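Local coordinates for inactive glucansucrase (Lactobacillus reuteri, PDB 5JBD), which belongs to glycosyl hydrolase family 70, whose members are built round a TIM-type barrel, and carries a bound calcium ion, at residues I97-N102 with N158-T163; T209-S214 with Q759-V764; Y786-T791 with S845-G850. One frame throughout, in Å; residues are numbered along the deposited sequence.

Contact 1. Residues I97-N102 with N158-T163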
ATOM      1  N   ILE A  97      -9.547 -26.768 -32.149  1.00 41.93           N
ATOM      2  CA  ILE A  97     -10.265 -27.944 -32.656  1.00 43.64           C
ATOM      3  C   ILE A  97     -10.058 -29.149 -31.731  1.00 44.25           C
ATOM      4  O   ILE A  97     -11.033 -29.775 -31.291  1.00 44.82           O
ATOM      5  CB  ILE A  97      -9.866 -28.262 -34.129  1.00 44.44           C
ATOM      6  CG1 ILE A  97     -10.361 -27.140 -35.061  1.00 44.39           C
ATOM      7  CG2 ILE A  97     -10.445 -29.602 -34.590  1.00 45.81           C
ATOM      8  CD1 ILE A  97      -9.701 -27.106 -36.430  1.00 45.27           C
ATOM      9  N   LYS A  98      -8.794 -29.442 -31.434  1.00 45.67           N
ATOM     10  CA  LYS A  98      -8.406 -30.501 -30.487  1.00 46.87           C
ATOM     11  C   LYS A  98      -9.062 -30.355 -29.118  1.00 43.92           C
ATOM     12  O   LYS A  98      -9.626 -31.311 -28.594  1.00 43.68           O
ATOM     13  CB  LYS A  98      -6.883 -30.511 -30.276  1.00 49.86           C
ATOM     14  CG  LYS A  98      -6.073 -31.148 -31.396  1.00 53.72           C
ATOM     15  CD  LYS A  98      -4.625 -31.444 -30.957  1.00 56.80           C
ATOM     16  CE  LYS A  98      -4.342 -32.669 -30.099  1.00 60.37           C
ATOM     17  NZ  LYS A  98      -2.964 -33.214 -30.300  1.00 63.95           N
ATOM     18  N   TYR A  99      -8.967 -29.156 -28.549  1.00 41.80           N
ATOM     19  CA  TYR A  99      -9.513 -28.879 -27.220  1.00 40.33           C
ATOM     20  C   TYR A  99     -11.031 -29.111 -27.175  1.00 40.32           C
ATOM     21  O   TYR A  99     -11.531 -29.856 -26.310  1.00 40.25           O
ATOM     22  CB  TYR A  99      -9.164 -27.458 -26.755  1.00 38.99           C
ATOM     23  CG  TYR A  99      -9.618 -27.185 -25.331  1.00 38.41           C
ATOM     24  CD1 TYR A  99     -10.916 -26.745 -25.065  1.00 38.85           C
ATOM     25  CD2 TYR A  99      -8.782 -27.425 -24.254  1.00 38.92           C
ATOM     26  CE1 TYR A  99     -11.362 -26.537 -23.770  1.00 38.39           C
ATOM     27  CE2 TYR A  99      -9.212 -27.198 -22.949  1.00 38.41           C
ATOM     28  CZ  TYR A  99     -10.502 -26.766 -22.715  1.00 39.14           C
ATOM     29  OH  TYR A  99     -10.948 -26.550 -21.433  1.00 39.87           O
ATOM     30  N   PHE A 100     -11.756 -28.521 -28.124  1.00 39.56           N
ATOM     31  CA  PHE A 100     -13.212 -28.679 -28.147  1.00 39.63           C
ATOM     32  C   PHE A 100     -13.671 -30.114 -28.363  1.00 41.30           C
ATOM     33  O   PHE A 100     -14.531 -30.607 -27.631  1.00 40.31           O
ATOM     34  CB  PHE A 100     -13.873 -27.694 -29.117  1.00 39.35           C
ATOM     35  CG  PHE A 100     -14.242 -26.400 -28.450  1.00 38.23           C
ATOM     36  CD1 PHE A 100     -13.257 -25.586 -27.935  1.00 37.46           C
ATOM     37  CD2 PHE A 100     -15.569 -26.038 -28.265  1.00 38.09           C
ATOM     38  CE1 PHE A 100     -13.578 -24.408 -27.278  1.00 37.10           C
ATOM     39  CE2 PHE A 100     -15.897 -24.863 -27.610  1.00 37.25           C
ATOM     40  CZ  PHE A 100     -14.900 -24.045 -27.119  1.00 36.49           C
ATOM     41  N   VAL A 101     -13.058 -30.815 -29.313  1.00 44.29           N
ATOM     42  CA  VAL A 101     -13.427 -32.217 -29.567  1.00 46.03           C
ATOM     43  C   VAL A 101     -13.177 -33.080 -28.305  1.00 46.44           C
ATOM     44  O   VAL A 101     -13.955 -33.998 -28.032  1.00 46.04           O
ATOM     45  CB  VAL A 101     -12.734 -32.775 -30.840  1.00 47.38           C
ATOM     46  CG1 VAL A 101     -12.914 -34.282 -30.969  1.00 48.75           C
ATOM     47  CG2 VAL A 101     -13.283 -32.086 -32.085  1.00 47.15           C
ATOM     48  N   ASN A 102     -12.147 -32.745 -27.522  1.00 45.96           N
ATOM     49  CA  ASN A 102     -11.845 -33.445 -26.257  1.00 47.95           C
ATOM     50  C   ASN A 102     -12.608 -32.954 -25.007  1.00 48.12           C
ATOM     51  O   ASN A 102     -12.448 -33.539 -23.934  1.00 49.90           O
ATOM     52  CB  ASN A 102     -10.330 -33.432 -25.982  1.00 48.61           C
ATOM     53  CG  ASN A 102      -9.602 -34.553 -26.698  1.00 50.95           C
ATOM     54  OD1 ASN A 102      -9.601 -35.696 -26.236  1.00 51.71           O
ATOM     55  ND2 ASN A 102      -8.986 -34.237 -27.838  1.00 51.37           N
ATOM     56  N   ASN A 158     -13.361 -19.707 -22.292  1.00 34.34           N
ATOM     57  CA  ASN A 158     -12.477 -19.192 -21.234  1.00 34.71           C
ATOM     58  C   ASN A 158     -11.460 -20.251 -20.788  1.00 34.49           C
ATOM     59  O   ASN A 158     -10.284 -19.945 -20.640  1.00 34.74           O
ATOM     60  CB  ASN A 158     -13.279 -18.684 -20.029  1.00 36.25           C
ATOM     61  CG  ASN A 158     -14.106 -17.445 -20.347  1.00 39.07           C
ATOM     62  OD1 ASN A 158     -13.778 -16.668 -21.241  1.00 38.86           O
ATOM     63  ND2 ASN A 158     -15.213 -17.278 -19.626  1.00 41.97           N
ATOM     64  N   SER A 159     -11.909 -21.495 -20.627  1.00 35.33           N
ATOM     65  CA  SER A 159     -11.004 -22.602 -20.295  1.00 37.37           C
ATOM     66  C   SER A 159      -9.982 -22.866 -21.405  1.00 36.41           C
ATOM     67  O   SER A 159      -8.793 -23.024 -21.121  1.00 36.42           O
ATOM     68  CB  SER A 159     -11.790 -23.871 -19.980  1.00 39.43           C
ATOM     69  OG  SER A 159     -12.688 -23.623 -18.920  1.00 41.89           O
ATOM     70  N   PHE A 160     -10.427 -22.878 -22.664  1.00 35.29           N
ATOM     71  CA  PHE A 160      -9.488 -23.007 -23.790  1.00 34.72           C
ATOM     72  C   PHE A 160      -8.464 -21.890 -23.824  1.00 33.83           C
ATOM     73  O   PHE A 160      -7.259 -22.157 -23.933  1.00 34.31           O
ATOM     74  CB  PHE A 160     -10.193 -23.047 -25.150  1.00 34.75           C
ATOM     75  CG  PHE A 160      -9.237 -22.936 -26.314  1.00 34.96           C
ATOM     76  CD1 PHE A 160      -8.342 -23.965 -26.585  1.00 36.01           C
ATOM     77  CD2 PHE A 160      -9.199 -21.795 -27.111  1.00 34.69           C
ATOM     78  CE1 PHE A 160      -7.441 -23.873 -27.639  1.00 36.86           C
ATOM     79  CE2 PHE A 160      -8.308 -21.696 -28.172  1.00 35.42           C
ATOM     80  CZ  PHE A 160      -7.425 -22.737 -28.437  1.00 36.53           C
ATOM     81  N   ALA A 161      -8.933 -20.646 -23.711  1.00 32.36           N
ATOM     82  CA  ALA A 161      -8.037 -19.484 -23.812  1.00 32.52           C
ATOM     83  C   ALA A 161      -6.931 -19.525 -22.771  1.00 32.46           C
ATOM     84  O   ALA A 161      -5.788 -19.214 -23.079  1.00 31.45           O
ATOM     85  CB  ALA A 161      -8.810 -18.190 -23.694  1.00 31.93           C
ATOM     86  N   ALA A 162      -7.267 -19.977 -21.566  1.00 34.41           N
ATOM     87  CA  ALA A 162      -6.288 -20.142 -20.464  1.00 35.03           C
ATOM     88  C   ALA A 162      -5.145 -21.126 -20.761  1.00 35.60           C
ATOM     89  O   ALA A 162      -4.108 -21.055 -20.117  1.00 36.11           O
ATOM     90  CB  ALA A 162      -7.001 -20.540 -19.176  1.00 34.55           C
ATOM     91  N   THR A 163      -5.329 -22.029 -21.724  1.00 35.42           N
ATOM     92  CA  THR A 163      -4.267 -22.955 -22.156  1.00 36.25           C
ATOM     93  C   THR A 163      -3.366 -22.412 -23.284  1.00 35.84           C
ATOM     94  O   THR A 163      -2.382 -23.048 -23.635  1.00 36.21           O
ATOM     95  CB  THR A 163      -4.847 -24.315 -22.616  1.00 36.72           C
ATOM     96  OG1 THR A 163      -5.449 -24.183 -23.918  1.00 35.36           O
ATOM     97  CG2 THR A 163      -5.876 -24.865 -21.612  1.00 36.24           C
TER
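Tyr99 and Phe160 form the tight heart of this helix-helix contact, where the two side chains overlap while pointing opposite ways. The Tyr99 ring leans over the backbone of the other helix rather than stacking on its partner's ring: Phe160 CA lies 4.0 Å from the Tyr99 ring centroid and almost on the ring normal, a CH-pi contact. With CG trans to the backbone N (chi1 -175°), the tyrosine extends across the gap far enough for this to happen. At its root, Tyr99 CB meets Phe160 CD1 at 3.6 Å, while the two ring planes stand oblique, 55° apart. At its far end the fit stays close, Tyr99 OH lying 3.2 Å from Ser159 CB, whereas the serine hydroxyl turns back to Asn155 O of its own helix. Phe100 completes the buried side, with Phe160 CB set at the rim of its ring, 4.2 Å from Phe100 CE1. No hydrogen bond crosses between the segments, so the grip here is apolar.

The fit slackens at Thr163, exposed at the end of its segment, which offers only its methyl, CG2, to Tyr99 CE2 at 4.3 Å. Its hydroxyl is engaged locally: OG1 donates to a lone pair of Phe160 O over 2.7 Å, and Thr163 N binds the same carbonyl.

The axes of the two short helical segments come within 10.6 Å of each other and lie at 136°, about midway between perpendicular and antiparallel. Phe96 of helix 90-101 meets the Phe160 ring edge-to-face, and Leu136 and Ile140 of helix 126-147 pack on Phe100, making the pair part of a small helical bundle.

Contact 2. Residues T209-S214 with Q759-V764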
ATOM      1  N   THR A 209      -2.956   4.499 -30.638  1.00 34.51           N
ATOM      2  CA  THR A 209      -3.706   4.691 -29.390  1.00 34.22           C
ATOM      3  C   THR A 209      -3.543   6.136 -28.914  1.00 33.97           C
ATOM      4  O   THR A 209      -3.300   6.378 -27.730  1.00 32.93           O
ATOM      5  CB  THR A 209      -3.220   3.712 -28.295  1.00 32.23           C
ATOM      6  OG1 THR A 209      -1.811   3.870 -28.116  1.00 31.35           O
ATOM      7  CG2 THR A 209      -3.528   2.271 -28.681  1.00 33.33           C
ATOM      8  N   SER A 210      -3.693   7.088 -29.842  1.00 34.69           N
ATOM      9  CA  SER A 210      -3.286   8.476 -29.601  1.00 35.16           C
ATOM     10  C   SER A 210      -4.099   9.188 -28.516  1.00 35.01           C
ATOM     11  O   SER A 210      -3.594  10.112 -27.883  1.00 34.31           O
ATOM     12  CB  SER A 210      -3.286   9.303 -30.893  1.00 36.30           C
ATOM     13  OG  SER A 210      -4.574   9.372 -31.472  1.00 37.17           O
ATOM     14  N   TYR A 211      -5.334   8.744 -28.299  1.00 33.98           N
ATOM     15  CA  TYR A 211      -6.160   9.176 -27.149  1.00 34.55           C
ATOM     16  C   TYR A 211      -5.453   8.930 -25.786  1.00 33.29           C
ATOM     17  O   TYR A 211      -5.753   9.605 -24.806  1.00 33.10           O
ATOM     18  CB  TYR A 211      -7.554   8.493 -27.173  1.00 34.83           C
ATOM     19  CG  TYR A 211      -7.436   6.996 -27.370  1.00 35.49           C
ATOM     20  CD1 TYR A 211      -7.134   6.160 -26.302  1.00 35.20           C
ATOM     21  CD2 TYR A 211      -7.546   6.425 -28.644  1.00 37.23           C
ATOM     22  CE1 TYR A 211      -6.958   4.805 -26.479  1.00 34.85           C
ATOM     23  CE2 TYR A 211      -7.358   5.060 -28.831  1.00 37.39           C
ATOM     24  CZ  TYR A 211      -7.063   4.259 -27.739  1.00 35.26           C
ATOM     25  OH  TYR A 211      -6.884   2.905 -27.874  1.00 34.85           O
ATOM     26  N   ALA A 212      -4.544   7.955 -25.722  1.00 32.68           N
ATOM     27  CA  ALA A 212      -3.765   7.660 -24.486  1.00 31.63           C
ATOM     28  C   ALA A 212      -2.358   8.285 -24.450  1.00 32.14           C
ATOM     29  O   ALA A 212      -1.583   8.013 -23.520  1.00 29.74           O
ATOM     30  CB  ALA A 212      -3.673   6.151 -24.276  1.00 31.55           C
ATOM     31  N   ASP A 213      -2.030   9.111 -25.448  1.00 32.56           N
ATOM     32  CA  ASP A 213      -0.747   9.798 -25.490  1.00 33.26           C
ATOM     33  C   ASP A 213      -0.632  10.850 -24.388  1.00 33.04           C
ATOM     34  O   ASP A 213      -1.643  11.376 -23.897  1.00 33.82           O
ATOM     35  CB  ASP A 213      -0.511  10.486 -26.839  1.00 35.23           C
ATOM     36  CG  ASP A 213      -0.253   9.508 -27.978  1.00 36.55           C
ATOM     37  OD1 ASP A 213      -0.193   8.285 -27.743  1.00 35.66           O
ATOM     38  OD2 ASP A 213      -0.117   9.982 -29.130  1.00 38.76           O
ATOM     39  N   SER A 214       0.611  11.123 -23.985  1.00 32.03           N
ATOM     40  CA  SER A 214       0.897  12.130 -22.981  1.00 31.31           C
ATOM     41  C   SER A 214       2.228  12.828 -23.283  1.00 31.85           C
ATOM     42  O   SER A 214       3.175  12.209 -23.769  1.00 30.54           O
ATOM     43  CB  SER A 214       0.912  11.498 -21.585  1.00 31.36           C
ATOM     44  OG  SER A 214       1.359  12.405 -20.581  1.00 30.52           O
ATOM     45  N   GLN A 759     -11.818  -1.539 -19.918  1.00 29.42           N
ATOM     46  CA  GLN A 759     -10.629  -1.812 -20.720  1.00 29.20           C
ATOM     47  C   GLN A 759     -10.394  -0.730 -21.765  1.00 30.75           C
ATOM     48  O   GLN A 759     -11.341  -0.087 -22.257  1.00 29.91           O
ATOM     49  CB  GLN A 759     -10.713  -3.159 -21.431  1.00 30.34           C
ATOM     50  CG  GLN A 759     -10.429  -4.340 -20.530  1.00 30.11           C
ATOM     51  CD  GLN A 759     -10.616  -5.672 -21.234  1.00 32.00           C
ATOM     52  OE1 GLN A 759     -11.746  -6.102 -21.474  1.00 31.19           O
ATOM     53  NE2 GLN A 759      -9.511  -6.324 -21.581  1.00 32.39           N
ATOM     54  N   GLU A 760      -9.118  -0.554 -22.096  1.00 30.64           N
ATOM     55  CA  GLU A 760      -8.672   0.442 -23.049  1.00 32.10           C
ATOM     56  C   GLU A 760      -7.517  -0.146 -23.850  1.00 32.06           C
ATOM     57  O   GLU A 760      -6.679  -0.854 -23.296  1.00 33.30           O
ATOM     58  CB  GLU A 760      -8.225   1.700 -22.299  1.00 32.49           C
ATOM     59  CG  GLU A 760      -7.973   2.925 -23.175  1.00 33.64           C
ATOM     60  CD  GLU A 760      -7.521   4.151 -22.396  1.00 33.38           C
ATOM     61  OE1 GLU A 760      -7.395   4.097 -21.141  1.00 32.16           O
ATOM     62  OE2 GLU A 760      -7.273   5.184 -23.054  1.00 36.46           O
ATOM     63  N   ALA A 761      -7.477   0.131 -25.152  1.00 31.60           N
ATOM     64  CA  ALA A 761      -6.331  -0.262 -25.964  1.00 31.40           C
ATOM     65  C   ALA A 761      -5.209   0.731 -25.689  1.00 30.82           C
ATOM     66  O   ALA A 761      -5.331   1.923 -25.990  1.00 31.42           O
ATOM     67  CB  ALA A 761      -6.669  -0.309 -27.447  1.00 32.31           C
ATOM     68  N   VAL A 762      -4.136   0.236 -25.096  1.00 29.63           N
ATOM     69  CA  VAL A 762      -2.932   1.042 -24.840  1.00 29.07           C
ATOM     70  C   VAL A 762      -1.745   0.396 -25.537  1.00 29.13           C
ATOM     71  O   VAL A 762      -1.747  -0.815 -25.752  1.00 30.07           O
ATOM     72  CB  VAL A 762      -2.638   1.180 -23.329  1.00 27.75           C
ATOM     73  CG1 VAL A 762      -3.622   2.143 -22.694  1.00 28.04           C
ATOM     74  CG2 VAL A 762      -2.679  -0.162 -22.609  1.00 27.57           C
ATOM     75  N   THR A 763      -0.752   1.199 -25.902  1.00 28.61           N
ATOM     76  CA  THR A 763       0.478   0.685 -26.474  1.00 28.88           C
ATOM     77  C   THR A 763       1.500   0.555 -25.338  1.00 30.56           C
ATOM     78  O   THR A 763       1.753   1.534 -24.612  1.00 29.08           O
ATOM     79  CB  THR A 763       0.980   1.594 -27.594  1.00 29.33           C
ATOM     80  OG1 THR A 763      -0.046   1.723 -28.592  1.00 29.73           O
ATOM     81  CG2 THR A 763       2.229   1.011 -28.240  1.00 30.37           C
ATOM     82  N   VAL A 764       2.073  -0.644 -25.178  1.00 30.94           N
ATOM     83  CA  VAL A 764       2.924  -0.946 -24.010  1.00 31.12           C
ATOM     84  C   VAL A 764       4.270  -1.608 -24.301  1.00 30.71           C
ATOM     85  O   VAL A 764       4.496  -2.171 -25.369  1.00 31.56           O
ATOM     86  CB  VAL A 764       2.186  -1.832 -22.980  1.00 31.26           C
ATOM     87  CG1 VAL A 764       0.808  -1.258 -22.659  1.00 32.19           C
ATOM     88  CG2 VAL A 764       2.078  -3.284 -23.439  1.00 32.47           C
TER
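The Tyr211 ring presents its edge to strand residues Glu760 and Ala761, while one of its faces rests on Thr209 C of its own turn, 3.9 Å above the plane. Two oxygens lie near the ring plane: Glu760 OE2, 3.4 Å from Tyr211 CD1, and Ala761 O. The carboxylate is inclined only 26° to the ring, and acid and tyrosine pass alongside each other in opposite directions. Beyond the ring, Tyr211 OH donates to Ala761 O over a short 2.6 Å, tilted 20° from the carbonyl plane, and its oxygen also lies 3.2 Å from Ala761 CB. The other carboxylate oxygen, Glu760 OE1, is held by Thr790 OG1 and Ala838 N, which probably helps to fix the plane of the group.

In fold terms, a loop with a 3-10 turn is laid against an inner strand of a six-stranded antiparallel sheet, consistent with the domain B sheet of family 70 enzymes. The loop follows strand 193-197, the neighbour of 758-767 in that sheet, and Thr209 is backbone hydrogen-bonded to Asn199, just beyond that strand.

Thr209 then aims its branches at different targets. Its hydroxyl, lodged between backbone N and carbonyl carbon (chi1 55°), meets Thr763 OG1 at 2.8 Å in a bond that either hydroxyl could donate; Asn199 ND2 is a second partner of Thr763 OG1. The methyl, Thr209 CG2, lies 3.3 Å from Ala761 O, the acceptor of the tyrosine bond. Farther round the turn, Ala212 CB comes to 4.3 Å of Val762 CG1, a loose apolar contact.

Contact 3. Residues Y786-T791 with S845-G850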
ATOM      1  N   TYR A 786      -2.256  -3.586 -26.016  1.00 29.85           N
ATOM      2  CA  TYR A 786      -2.600  -4.398 -24.852  1.00 29.82           C
ATOM      3  C   TYR A 786      -3.903  -3.848 -24.280  1.00 29.42           C
ATOM      4  O   TYR A 786      -4.071  -2.621 -24.178  1.00 29.20           O
ATOM      5  CB  TYR A 786      -1.463  -4.228 -23.823  1.00 29.31           C
ATOM      6  CG  TYR A 786      -1.540  -5.009 -22.510  1.00 30.10           C
ATOM      7  CD1 TYR A 786      -1.538  -6.404 -22.493  1.00 31.69           C
ATOM      8  CD2 TYR A 786      -1.540  -4.346 -21.271  1.00 29.91           C
ATOM      9  CE1 TYR A 786      -1.568  -7.112 -21.288  1.00 31.38           C
ATOM     10  CE2 TYR A 786      -1.567  -5.046 -20.061  1.00 30.13           C
ATOM     11  CZ  TYR A 786      -1.574  -6.427 -20.065  1.00 30.90           C
ATOM     12  OH  TYR A 786      -1.607  -7.136 -18.871  1.00 29.15           O
ATOM     13  N   PHE A 787      -4.827  -4.735 -23.911  1.00 29.49           N
ATOM     14  CA  PHE A 787      -6.155  -4.316 -23.464  1.00 29.26           C
ATOM     15  C   PHE A 787      -6.245  -4.212 -21.939  1.00 29.51           C
ATOM     16  O   PHE A 787      -7.006  -4.922 -21.282  1.00 29.20           O
ATOM     17  CB  PHE A 787      -7.230  -5.254 -24.033  1.00 30.21           C
ATOM     18  CG  PHE A 787      -7.255  -5.325 -25.539  1.00 31.51           C
ATOM     19  CD1 PHE A 787      -7.230  -4.165 -26.319  1.00 32.85           C
ATOM     20  CD2 PHE A 787      -7.357  -6.548 -26.186  1.00 33.22           C
ATOM     21  CE1 PHE A 787      -7.273  -4.233 -27.706  1.00 32.81           C
ATOM     22  CE2 PHE A 787      -7.414  -6.622 -27.573  1.00 34.04           C
ATOM     23  CZ  PHE A 787      -7.371  -5.461 -28.334  1.00 34.16           C
ATOM     24  N   ALA A 788      -5.469  -3.286 -21.381  1.00 30.20           N
ATOM     25  CA  ALA A 788      -5.388  -3.115 -19.929  1.00 29.61           C
ATOM     26  C   ALA A 788      -6.683  -2.558 -19.402  1.00 29.65           C
ATOM     27  O   ALA A 788      -7.350  -1.771 -20.088  1.00 29.91           O
ATOM     28  CB  ALA A 788      -4.247  -2.170 -19.570  1.00 30.22           C
ATOM     29  N   TYR A 789      -7.043  -2.971 -18.192  1.00 28.61           N
ATOM     30  CA  TYR A 789      -8.085  -2.297 -17.418  1.00 28.80           C
ATOM     31  C   TYR A 789      -7.493  -0.991 -16.894  1.00 28.07           C
ATOM     32  O   TYR A 789      -6.546  -1.019 -16.113  1.00 28.67           O
ATOM     33  CB  TYR A 789      -8.576  -3.190 -16.277  1.00 29.31           C
ATOM     34  CG  TYR A 789      -9.395  -4.356 -16.782  1.00 30.84           C
ATOM     35  CD1 TYR A 789      -8.786  -5.533 -17.210  1.00 32.72           C
ATOM     36  CD2 TYR A 789     -10.775  -4.260 -16.893  1.00 32.90           C
ATOM     37  CE1 TYR A 789      -9.540  -6.594 -17.699  1.00 34.11           C
ATOM     38  CE2 TYR A 789     -11.545  -5.321 -17.373  1.00 33.87           C
ATOM     39  CZ  TYR A 789     -10.918  -6.481 -17.779  1.00 34.84           C
ATOM     40  OH  TYR A 789     -11.663  -7.523 -18.264  1.00 35.31           O
ATOM     41  N   THR A 790      -8.013   0.134 -17.379  1.00 28.05           N
ATOM     42  CA  THR A 790      -7.498   1.470 -17.054  1.00 28.84           C
ATOM     43  C   THR A 790      -8.549   2.523 -16.679  1.00 29.35           C
ATOM     44  O   THR A 790      -8.190   3.602 -16.192  1.00 28.70           O
ATOM     45  CB  THR A 790      -6.801   2.080 -18.275  1.00 29.10           C
ATOM     46  OG1 THR A 790      -7.777   2.283 -19.294  1.00 30.07           O
ATOM     47  CG2 THR A 790      -5.695   1.189 -18.805  1.00 29.36           C
ATOM     48  N   THR A 791      -9.826   2.244 -16.939  1.00 30.24           N
ATOM     49  CA  THR A 791     -10.821   3.283 -17.009  1.00 29.60           C
ATOM     50  C   THR A 791     -11.907   3.078 -15.949  1.00 29.86           C
ATOM     51  O   THR A 791     -12.448   1.977 -15.790  1.00 29.57           O
ATOM     52  CB  THR A 791     -11.381   3.370 -18.444  1.00 31.95           C
ATOM     53  OG1 THR A 791     -10.302   3.668 -19.339  1.00 29.68           O
ATOM     54  CG2 THR A 791     -12.453   4.448 -18.564  1.00 33.23           C
ATOM     55  N   SER A 845       1.128  -2.834 -13.406  1.00 26.55           N
ATOM     56  CA  SER A 845       1.634  -4.177 -13.179  1.00 27.55           C
ATOM     57  C   SER A 845       0.889  -5.142 -14.107  1.00 28.65           C
ATOM     58  O   SER A 845      -0.209  -4.841 -14.565  1.00 28.54           O
ATOM     59  CB  SER A 845       1.493  -4.607 -11.718  1.00 28.24           C
ATOM     60  OG  SER A 845       0.185  -4.387 -11.217  1.00 29.94           O
ATOM     61  N   LEU A 846       1.508  -6.277 -14.411  1.00 29.08           N
ATOM     62  CA  LEU A 846       0.944  -7.214 -15.381  1.00 29.63           C
ATOM     63  C   LEU A 846      -0.439  -7.646 -14.897  1.00 30.83           C
ATOM     64  O   LEU A 846      -0.616  -7.958 -13.724  1.00 29.77           O
ATOM     65  CB  LEU A 846       1.856  -8.426 -15.576  1.00 29.91           C
ATOM     66  CG  LEU A 846       3.323  -8.176 -15.940  1.00 30.06           C
ATOM     67  CD1 LEU A 846       4.045  -9.497 -16.175  1.00 31.79           C
ATOM     68  CD2 LEU A 846       3.475  -7.246 -17.137  1.00 31.17           C
ATOM     69  N   GLN A 847      -1.431  -7.623 -15.793  1.00 30.57           N
ATOM     70  CA  GLN A 847      -2.822  -7.840 -15.385  1.00 30.38           C
ATOM     71  C   GLN A 847      -3.344  -9.264 -15.599  1.00 30.53           C
ATOM     72  O   GLN A 847      -4.524  -9.532 -15.345  1.00 29.83           O
ATOM     73  CB  GLN A 847      -3.728  -6.812 -16.077  1.00 31.55           C
ATOM     74  CG  GLN A 847      -3.444  -5.385 -15.630  1.00 31.02           C
ATOM     75  CD  GLN A 847      -4.499  -4.393 -16.085  1.00 31.91           C
ATOM     76  OE1 GLN A 847      -5.388  -4.729 -16.867  1.00 31.73           O
ATOM     77  NE2 GLN A 847      -4.386  -3.148 -15.626  1.00 30.56           N
ATOM     78  N   ASN A 848      -2.471 -10.163 -16.058  1.00 31.07           N
ATOM     79  CA  ASN A 848      -2.792 -11.582 -16.255  1.00 32.17           C
ATOM     80  C   ASN A 848      -3.885 -11.832 -17.325  1.00 32.01           C
ATOM     81  O   ASN A 848      -4.702 -12.729 -17.166  1.00 31.10           O
ATOM     82  CB  ASN A 848      -3.199 -12.257 -14.925  1.00 32.74           C
ATOM     83  CG  ASN A 848      -2.119 -12.180 -13.857  1.00 33.64           C
ATOM     84  OD1 ASN A 848      -2.385 -11.790 -12.725  1.00 34.82           O
ATOM     85  ND2 ASN A 848      -0.904 -12.556 -14.208  1.00 32.99           N
ATOM     86  N   ILE A 849      -3.864 -11.054 -18.407  1.00 32.67           N
ATOM     87  CA  ILE A 849      -4.812 -11.238 -19.531  1.00 33.07           C
ATOM     88  C   ILE A 849      -4.193 -11.761 -20.831  1.00 33.51           C
ATOM     89  O   ILE A 849      -4.892 -12.395 -21.640  1.00 34.75           O
ATOM     90  CB  ILE A 849      -5.615  -9.950 -19.822  1.00 33.21           C
ATOM     91  CG1 ILE A 849      -4.699  -8.787 -20.218  1.00 32.74           C
ATOM     92  CG2 ILE A 849      -6.462  -9.580 -18.607  1.00 33.66           C
ATOM     93  CD1 ILE A 849      -5.437  -7.525 -20.587  1.00 32.34           C
ATOM     94  N   GLY A 850      -2.916 -11.469 -21.051  1.00 31.21           N
ATOM     95  CA  GLY A 850      -2.182 -11.918 -22.228  1.00 31.71           C
ATOM     96  C   GLY A 850      -1.822 -10.766 -23.142  1.00 31.40           C
ATOM     97  O   GLY A 850      -2.567  -9.786 -23.237  1.00 31.56           O
TER
HETATM   98  O   HOH W   1      -4.249  -7.579 -24.513  1.00 28.31           O
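The chi1 of Tyr786 and the extended chain of Gln847 carry their polar ends across this contact. Tyr786 holds CG trans to the backbone N (chi1 -178°), which carries its hydroxyl to the loop, where Gln847 N donates to Tyr786 OH over 3.1 Å. Gln847 runs extended beyond CG (chi2 -168°), so that its amide arrives at the backbone of Tyr789. There it is matched on both prongs: Tyr789 N donates to a lone pair of Gln847 OE1 at 2.8 Å, and Gln847 NE2 returns a bond to Tyr789 O at 3.1 Å, with the carbonyl oxygen lying in the amide plane. Both bonds are fairly straight, and together they fix the rotation of the amide. OE1 also sits at the edge of the Tyr789 ring, in its plane.

Beside these polar links Ile849 packs against the strand. Its CD1 lies over one face of the Tyr786 ring and comes within 3.1 Å of Phe787 O, a close fit at the centre of an inverse gamma turn; its CG1 meets Tyr786 CE1 at 3.7 Å. A water joins the backbones nearby, accepting from Phe787 N at 3.0 Å and donating to Gly850 O at 3.1 Å.

Strand 784-791 is one of the two outermost strands of its antiparallel sheet, and the glutamine amide engages its N-H and C=O much as the backbone of a further strand would. On the loop side, Glu172 binds Tyr786 OH and the backbone nitrogens of Asn848, Ile849 and Gly850. Because Tyr786 OH already accepts from Gln847 N, its proton is probably directed to Glu172, and so many donors would tend to stabilise that carboxylate as an anion.

In the fold
Contacts 2 and 3 share one antiparallel sheet, whereas contact 1 belongs to a separate group of helices, its centre about 22 Å from that of contact 3 and about 31 Å from that of contact 2. Contact 2 is buried, on an inner strand; contacts 1 and 3 are only partly so. Strands 758-767 and 784-791 are sheet neighbours, so contacts 2 and 3 touch directly through backbone hydrogen bonding, Val762 O lying 2.8 Å from Tyr786 N. Their chemistry follows their place: contact 1 relies on aromatic and apolar packing between helices, while both sheet contacts use hydrogen bonds that involve side chains to tie loops to strands, contact 3 adding a water bridge.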